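Local coordinates for fucolectin-related protein (Streptococcus pneumoniae, PDB 2WMF) that probably hydrolyses blood-group carbohydrate antigens of the host, as the catalytic module of a family 98 glycoside hydrolase, at residues 293-296 against 297-300; 515-518 against 519-523. All coordinates share one frame; numbering follows the deposited sequence.

In the fold
Contact 1 (293-296 against 297-300) comes first along the chain, where strand 289-293 of the eight-stranded parallel barrel gives way to the short helix 295-298. Contact 2 (515-518 against 519-523) follows much later, at the C-terminal end of helix 506-517 and in the loop that leads to strand 529-536 of an antiparallel sheet. Their centres are nonetheless only about 13 Å apart, and they touch: Tyr297 CE1 lies 3.2 Å from Tyr519 OH, and Ala296 O lies 3.7 Å from Ile515 CD1. Both tyrosines also pack on Ala308 of helix 307-322. The later part of the chain thus folds back against the exit of the last barrel strand.

Contact 1 of 2, residues 293-296 against 297-300; sequences ECAA and YTFM
Thr298 folds back over the peptide that joins Cys294 to Ala295, bringing its OG1 to 3.3 Å from Ala295 CA. With chi1 at 56°, the hydroxyl sits between its own backbone N and carbonyl carbon; there it is 3.1 Å from Cys294 O, a weak bond and an unsettled one, because the same proton has another acceptor within reach. The other branch, CG2, lies beside the backbone N and rests 3.4 Å from Glu293 O. Cys294 O has firmer partners: the backbone N atoms of Tyr297 and Thr298 approach it from opposite faces of its carbonyl plane, at 2.8 Å for Tyr297 N. This is the opening turn of a short helix, with Cys294 as its N-cap, set directly after the eighth strand of a (beta/alpha)8 barrel; the peptide bond between Glu293 and Cys294 is cis, bringing the two CA atoms close together as the chain leaves that strand. Ala295 serves the far end of the same helix. Its O takes an alpha-type bond from Phe299 N and a pi-type bond from Met300 N, the latter 3.0 Å long and much the straighter at the carbonyl. Over this pair of bonds Ala295 CB meets Phe299 CB at 4.0 Å, and beyond the segments the methyl packs on Pro43 and Tyr45 of the first barrel strand. Besides its backbone N, Tyr297 brings its CB into the turn, 3.4 Å from Cys294 O. The ring, swung opposite the backbone N (chi1 -179°), heads out of the turn and packs on Ile275 and Ala308, and its OH is hydrogen-bonded to Glu270 O. In the same turn Ala296 O is buried with no polar partner in the model.

Contact 2 of 2, residues 515-518 against 519-523; sequences ISKN and YSINP
Ile515 and Tyr519 lie side by side, one turn apart and pointing the same way, at the C-terminal end of helix 506-517, which a pi-type (i to i+5) bond closes and a further turn follows, in the C-terminal part of the module. CG2 of Ile515 meets the rim of the tyrosine ring in its plane, 3.8 Å from CD2, so the methyl borders the ring without covering a face. The ring takes that place because CG is opposite the backbone N (chi1 170°); its far end reaches helix 272-283, where OH is hydrogen-bonded to Glu272 OE2, and the ring also packs on Pro307 and Ala308. Ser520 OG comes up to the same methyl next to the ring, 3.6 Å from Ile515 CG2. The Ser520 backbone N makes the closing bond to Ile515 O, 2.9 Å long and met almost head-on by the carbonyl, while OG makes a weak, unsettled approach to that oxygen. Asn518, the first residue past the helix, starts the new turn: its O accepts from both Ile521 N and Asn522 N. The two bonds differ in direction, Ile521 N standing well above the carbonyl plane and Asn522 N nearly in line with the carbonyl, at 2.8 Å. The Asn518 side-chain amide turns back, with ND2 hydrogen-bonded to Trp514 O. On the outer side Ile521 lays its longer branch across the last helical residue. At chi1 48° CG1 is wedged between the backbone N and carbonyl carbon, and it comes within 3.2 Å of Lys517 O. That same oxygen accepts a hydrogen bond from a water, 2.7 Å away.

Contact 1 of 2, residues 293-296 against 297-300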
ATOM      1  N   GLU A 293       7.015  -5.435   1.991  1.00  8.46           N
ATOM      2  CA  GLU A 293       8.285  -5.860   2.583  1.00  8.29           C
ATOM      3  C   GLU A 293       8.422  -5.096   3.895  1.00  8.81           C
ATOM      4  O   GLU A 293       7.702  -4.149   4.117  1.00  8.26           O
ATOM      5  CB  GLU A 293       9.461  -5.465   1.666  1.00  8.03           C
ATOM      6  CG  GLU A 293       9.472  -6.078   0.302  1.00  9.40           C
ATOM      7  CD  GLU A 293      10.761  -5.791  -0.512  1.00 10.38           C
ATOM      8  OE1 GLU A 293      11.872  -5.756   0.091  1.00 11.79           O
ATOM      9  OE2 GLU A 293      10.650  -5.599  -1.750  1.00 12.58           O
ATOM     10  N   CYS A 294       9.347  -5.473   4.778  1.00  8.70           N
ATOM     11  CA  CYS A 294      10.117  -6.736   4.791  1.00 10.01           C
ATOM     12  C   CYS A 294       9.311  -7.862   5.470  1.00  8.84           C
ATOM     13  O   CYS A 294       8.846  -7.708   6.612  1.00  8.42           O
ATOM     14  CB  CYS A 294      11.388  -6.530   5.593  1.00 10.87           C
ATOM     15  SG  CYS A 294      12.387  -8.043   5.824  1.00 11.45           S
ATOM     16  N   ALA A 295       9.174  -8.987   4.751  1.00  8.24           N
ATOM     17  CA  ALA A 295       8.284 -10.104   5.083  1.00  9.10           C
ATOM     18  C   ALA A 295       8.554 -10.751   6.415  1.00  8.72           C
ATOM     19  O   ALA A 295       7.654 -11.335   7.006  1.00  8.96           O
ATOM     20  CB  ALA A 295       8.354 -11.170   3.964  1.00  9.45           C
ATOM     21  N   ALA A 296       9.782 -10.587   6.939  1.00  8.02           N
ATOM     22  CA  ALA A 296      10.048 -11.057   8.289  1.00  8.61           C
ATOM     23  C   ALA A 296       9.182 -10.365   9.317  1.00  8.41           C
ATOM     24  O   ALA A 296       8.873 -10.963  10.376  1.00  9.74           O
ATOM     25  CB  ALA A 296      11.557 -10.954   8.684  1.00  9.75           C
ATOM     26  N   TYR A 297       8.862  -9.098   9.048  1.00  8.05           N
ATOM     27  CA  TYR A 297       7.930  -8.337   9.851  1.00  7.35           C
ATOM     28  C   TYR A 297       6.503  -8.359   9.320  1.00  7.53           C
ATOM     29  O   TYR A 297       5.567  -8.538  10.072  1.00  7.65           O
ATOM     30  CB  TYR A 297       8.386  -6.884   9.908  1.00  7.74           C
ATOM     31  CG  TYR A 297       7.512  -5.958  10.739  1.00  7.38           C
ATOM     32  CD1 TYR A 297       7.172  -6.259  12.043  1.00  6.57           C
ATOM     33  CD2 TYR A 297       7.067  -4.727  10.219  1.00  8.60           C
ATOM     34  CE1 TYR A 297       6.451  -5.396  12.812  1.00  8.08           C
ATOM     35  CE2 TYR A 297       6.340  -3.858  10.985  1.00  6.92           C
ATOM     36  CZ  TYR A 297       6.007  -4.172  12.274  1.00  7.02           C
ATOM     37  OH  TYR A 297       5.273  -3.298  13.079  1.00  8.97           O
ATOM     38  N   THR A 298       6.375  -8.168   8.021  1.00  8.03           N
ATOM     39  CA  THR A 298       5.062  -7.921   7.390  1.00  8.02           C
ATOM     40  C   THR A 298       4.288  -9.209   7.034  1.00  8.65           C
ATOM     41  O   THR A 298       3.118  -9.105   6.652  1.00  9.64           O
ATOM     42  CB  THR A 298       5.178  -7.015   6.128  1.00  8.15           C
ATOM     43  OG1 THR A 298       6.096  -7.573   5.187  1.00 11.19           O
ATOM     44  CG2 THR A 298       5.677  -5.604   6.476  1.00  7.29           C
ATOM     45  N   PHE A 299       4.910 -10.381   7.109  1.00  9.41           N
ATOM     46  CA  PHE A 299       4.227 -11.617   6.721  1.00  9.15           C
ATOM     47  C   PHE A 299       4.379 -12.752   7.709  1.00  9.01           C
ATOM     48  O   PHE A 299       3.450 -13.044   8.445  1.00  9.12           O
ATOM     49  CB  PHE A 299       4.632 -12.034   5.288  1.00  9.49           C
ATOM     50  CG  PHE A 299       3.913 -13.259   4.765  1.00  8.71           C
ATOM     51  CD1 PHE A 299       2.545 -13.502   5.062  1.00  9.87           C
ATOM     52  CD2 PHE A 299       4.593 -14.157   3.949  1.00  9.95           C
ATOM     53  CE1 PHE A 299       1.901 -14.627   4.568  1.00 10.10           C
ATOM     54  CE2 PHE A 299       3.961 -15.284   3.456  1.00  9.22           C
ATOM     55  CZ  PHE A 299       2.607 -15.515   3.764  1.00  9.22           C
ATOM     56  N   MET A 300       5.577 -13.349   7.790  1.00  9.36           N
ATOM     57  CA  MET A 300       5.702 -14.662   8.471  1.00 10.00           C
ATOM     58  C   MET A 300       7.196 -14.983   8.666  1.00  9.01           C
ATOM     59  O   MET A 300       8.013 -14.690   7.815  1.00  9.59           O
ATOM     60  CB  MET A 300       5.030 -15.738   7.589  1.00 11.80           C
ATOM     61  CG  MET A 300       4.690 -17.013   8.191  1.00 12.95           C
ATOM     62  SD  MET A 300       3.669 -18.037   7.051  1.00 12.51           S
ATOM     63  CE  MET A 300       4.792 -18.381   5.721  1.00 10.01           C
TER

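Contact 2 of 2, residues 515-518 against 519-523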
ATOM      1  N   ILE A 515      11.507 -13.290  16.457  1.00  9.34           N
ATOM      2  CA  ILE A 515      10.166 -12.813  16.083  1.00  9.51           C
ATOM      3  C   ILE A 515       9.148 -13.927  16.253  1.00  9.18           C
ATOM      4  O   ILE A 515       8.063 -13.709  16.797  1.00  9.68           O
ATOM      5  CB  ILE A 515      10.168 -12.223  14.616  1.00  8.86           C
ATOM      6  CG1 ILE A 515      10.795 -10.812  14.639  1.00  9.77           C
ATOM      7  CG2 ILE A 515       8.738 -12.181  14.022  1.00  8.64           C
ATOM      8  CD1 ILE A 515      11.096 -10.211  13.193  1.00 10.60           C
ATOM      9  N   SER A 516       9.466 -15.108  15.766  1.00 10.63           N
ATOM     10  CA  SER A 516       8.490 -16.214  15.800  1.00 11.41           C
ATOM     11  C   SER A 516       8.136 -16.698  17.205  1.00 12.31           C
ATOM     12  O   SER A 516       7.097 -17.337  17.391  1.00 12.99           O
ATOM     13  CB  SER A 516       8.963 -17.412  14.959  1.00 11.25           C
ATOM     14  OG  SER A 516      10.036 -18.118  15.586  1.00 12.21           O
ATOM     15  N   LYS A 517       9.003 -16.398  18.183  1.00 11.13           N
ATOM     16  CA  LYS A 517       8.795 -16.829  19.555  1.00 12.15           C
ATOM     17  C   LYS A 517       8.455 -15.730  20.544  1.00 12.16           C
ATOM     18  O   LYS A 517       8.063 -16.015  21.707  1.00 13.71           O
ATOM     19  CB  LYS A 517      10.036 -17.559  20.028  1.00 13.12           C
ATOM     20  CG  LYS A 517      10.421 -18.771  19.198  1.00 13.05           C
ATOM     21  CD  LYS A 517       9.489 -19.938  19.501  1.00 14.32           C
ATOM     22  CE  LYS A 517       9.892 -21.208  18.751  1.00 17.10           C
ATOM     23  NZ  LYS A 517      10.096 -20.974  17.262  1.00 20.86           N
ATOM     24  N   ASN A 518       8.600 -14.471  20.133  1.00 11.65           N
ATOM     25  CA  ASN A 518       8.355 -13.341  21.044  1.00 11.07           C
ATOM     26  C   ASN A 518       7.260 -12.492  20.404  1.00 11.36           C
ATOM     27  O   ASN A 518       6.079 -12.670  20.720  1.00 11.93           O
ATOM     28  CB  ASN A 518       9.628 -12.549  21.286  1.00 11.18           C
ATOM     29  CG  ASN A 518      10.654 -13.333  22.083  1.00 11.51           C
ATOM     30  OD1 ASN A 518      10.770 -13.111  23.295  1.00 12.07           O
ATOM     31  ND2 ASN A 518      11.373 -14.238  21.431  1.00 10.37           N
ATOM     32  N   TYR A 519       7.649 -11.592  19.516  1.00 10.48           N
ATOM     33  CA  TYR A 519       6.680 -10.712  18.852  1.00 10.66           C
ATOM     34  C   TYR A 519       5.415 -11.421  18.369  1.00 10.47           C
ATOM     35  O   TYR A 519       4.292 -10.979  18.672  1.00 10.15           O
ATOM     36  CB  TYR A 519       7.398  -9.963  17.721  1.00  9.37           C
ATOM     37  CG  TYR A 519       6.489  -9.197  16.774  1.00 10.12           C
ATOM     38  CD1 TYR A 519       5.588  -8.273  17.265  1.00  9.90           C
ATOM     39  CD2 TYR A 519       6.649  -9.284  15.406  1.00  9.11           C
ATOM     40  CE1 TYR A 519       4.758  -7.519  16.413  1.00  9.50           C
ATOM     41  CE2 TYR A 519       5.828  -8.544  14.552  1.00  8.83           C
ATOM     42  CZ  TYR A 519       4.874  -7.668  15.047  1.00  8.52           C
ATOM     43  OH  TYR A 519       4.056  -6.923  14.200  1.00  9.24           O
ATOM     44  N   SER A 520       5.562 -12.561  17.673  1.00 10.46           N
ATOM     45  CA  SER A 520       4.394 -13.170  17.048  1.00 11.16           C
ATOM     46  C   SER A 520       3.506 -13.991  17.990  1.00 11.57           C
ATOM     47  O   SER A 520       2.373 -14.320  17.641  1.00 14.01           O
ATOM     48  CB  SER A 520       4.805 -14.051  15.870  1.00 10.96           C
ATOM     49  OG  SER A 520       5.384 -13.250  14.871  1.00  9.60           O
ATOM     50  N   ILE A 521       4.009 -14.354  19.168  1.00 12.58           N
ATOM     51  CA  ILE A 521       3.187 -15.177  20.053  1.00 13.70           C
ATOM     52  C   ILE A 521       2.832 -14.468  21.361  1.00 12.33           C
ATOM     53  O   ILE A 521       1.778 -14.723  21.910  1.00 12.82           O
ATOM     54  CB  ILE A 521       3.717 -16.642  20.208  1.00 17.35           C
ATOM     55  CG1 ILE A 521       5.144 -16.651  20.492  1.00 18.58           C
ATOM     56  CG2 ILE A 521       3.543 -17.516  18.882  1.00 16.77           C
ATOM     57  CD1 ILE A 521       5.690 -18.050  20.691  1.00 20.18           C
ATOM     58  N   ASN A 522       3.711 -13.600  21.859  1.00 11.93           N
ATOM     59  CA  ASN A 522       3.409 -12.711  22.985  1.00 12.16           C
ATOM     60  C   ASN A 522       3.677 -11.245  22.615  1.00 10.96           C
ATOM     61  O   ASN A 522       4.493 -10.550  23.237  1.00 11.23           O
ATOM     62  CB  ASN A 522       4.198 -13.106  24.215  1.00 13.57           C
ATOM     63  CG  ASN A 522       3.641 -14.360  24.845  1.00 16.06           C
ATOM     64  OD1 ASN A 522       2.525 -14.365  25.401  1.00 19.65           O
ATOM     65  ND2 ASN A 522       4.362 -15.405  24.728  1.00 17.06           N
ATOM     66  N   PRO A 523       2.927 -10.742  21.631  1.00 10.58           N
ATOM     67  CA  PRO A 523       3.092  -9.337  21.269  1.00 10.66           C
ATOM     68  C   PRO A 523       2.809  -8.438  22.447  1.00 10.53           C
ATOM     69  O   PRO A 523       1.879  -8.700  23.204  1.00 12.30           O
ATOM     70  CB  PRO A 523       2.024  -9.122  20.188  1.00 10.78           C
ATOM     71  CG  PRO A 523       1.086 -10.221  20.360  1.00 10.77           C
ATOM     72  CD  PRO A 523       1.850 -11.384  20.859  1.00 11.35           C
TER
HETATM   73  O   HOH W   1       6.632 -15.034  23.747  1.00 20.27           O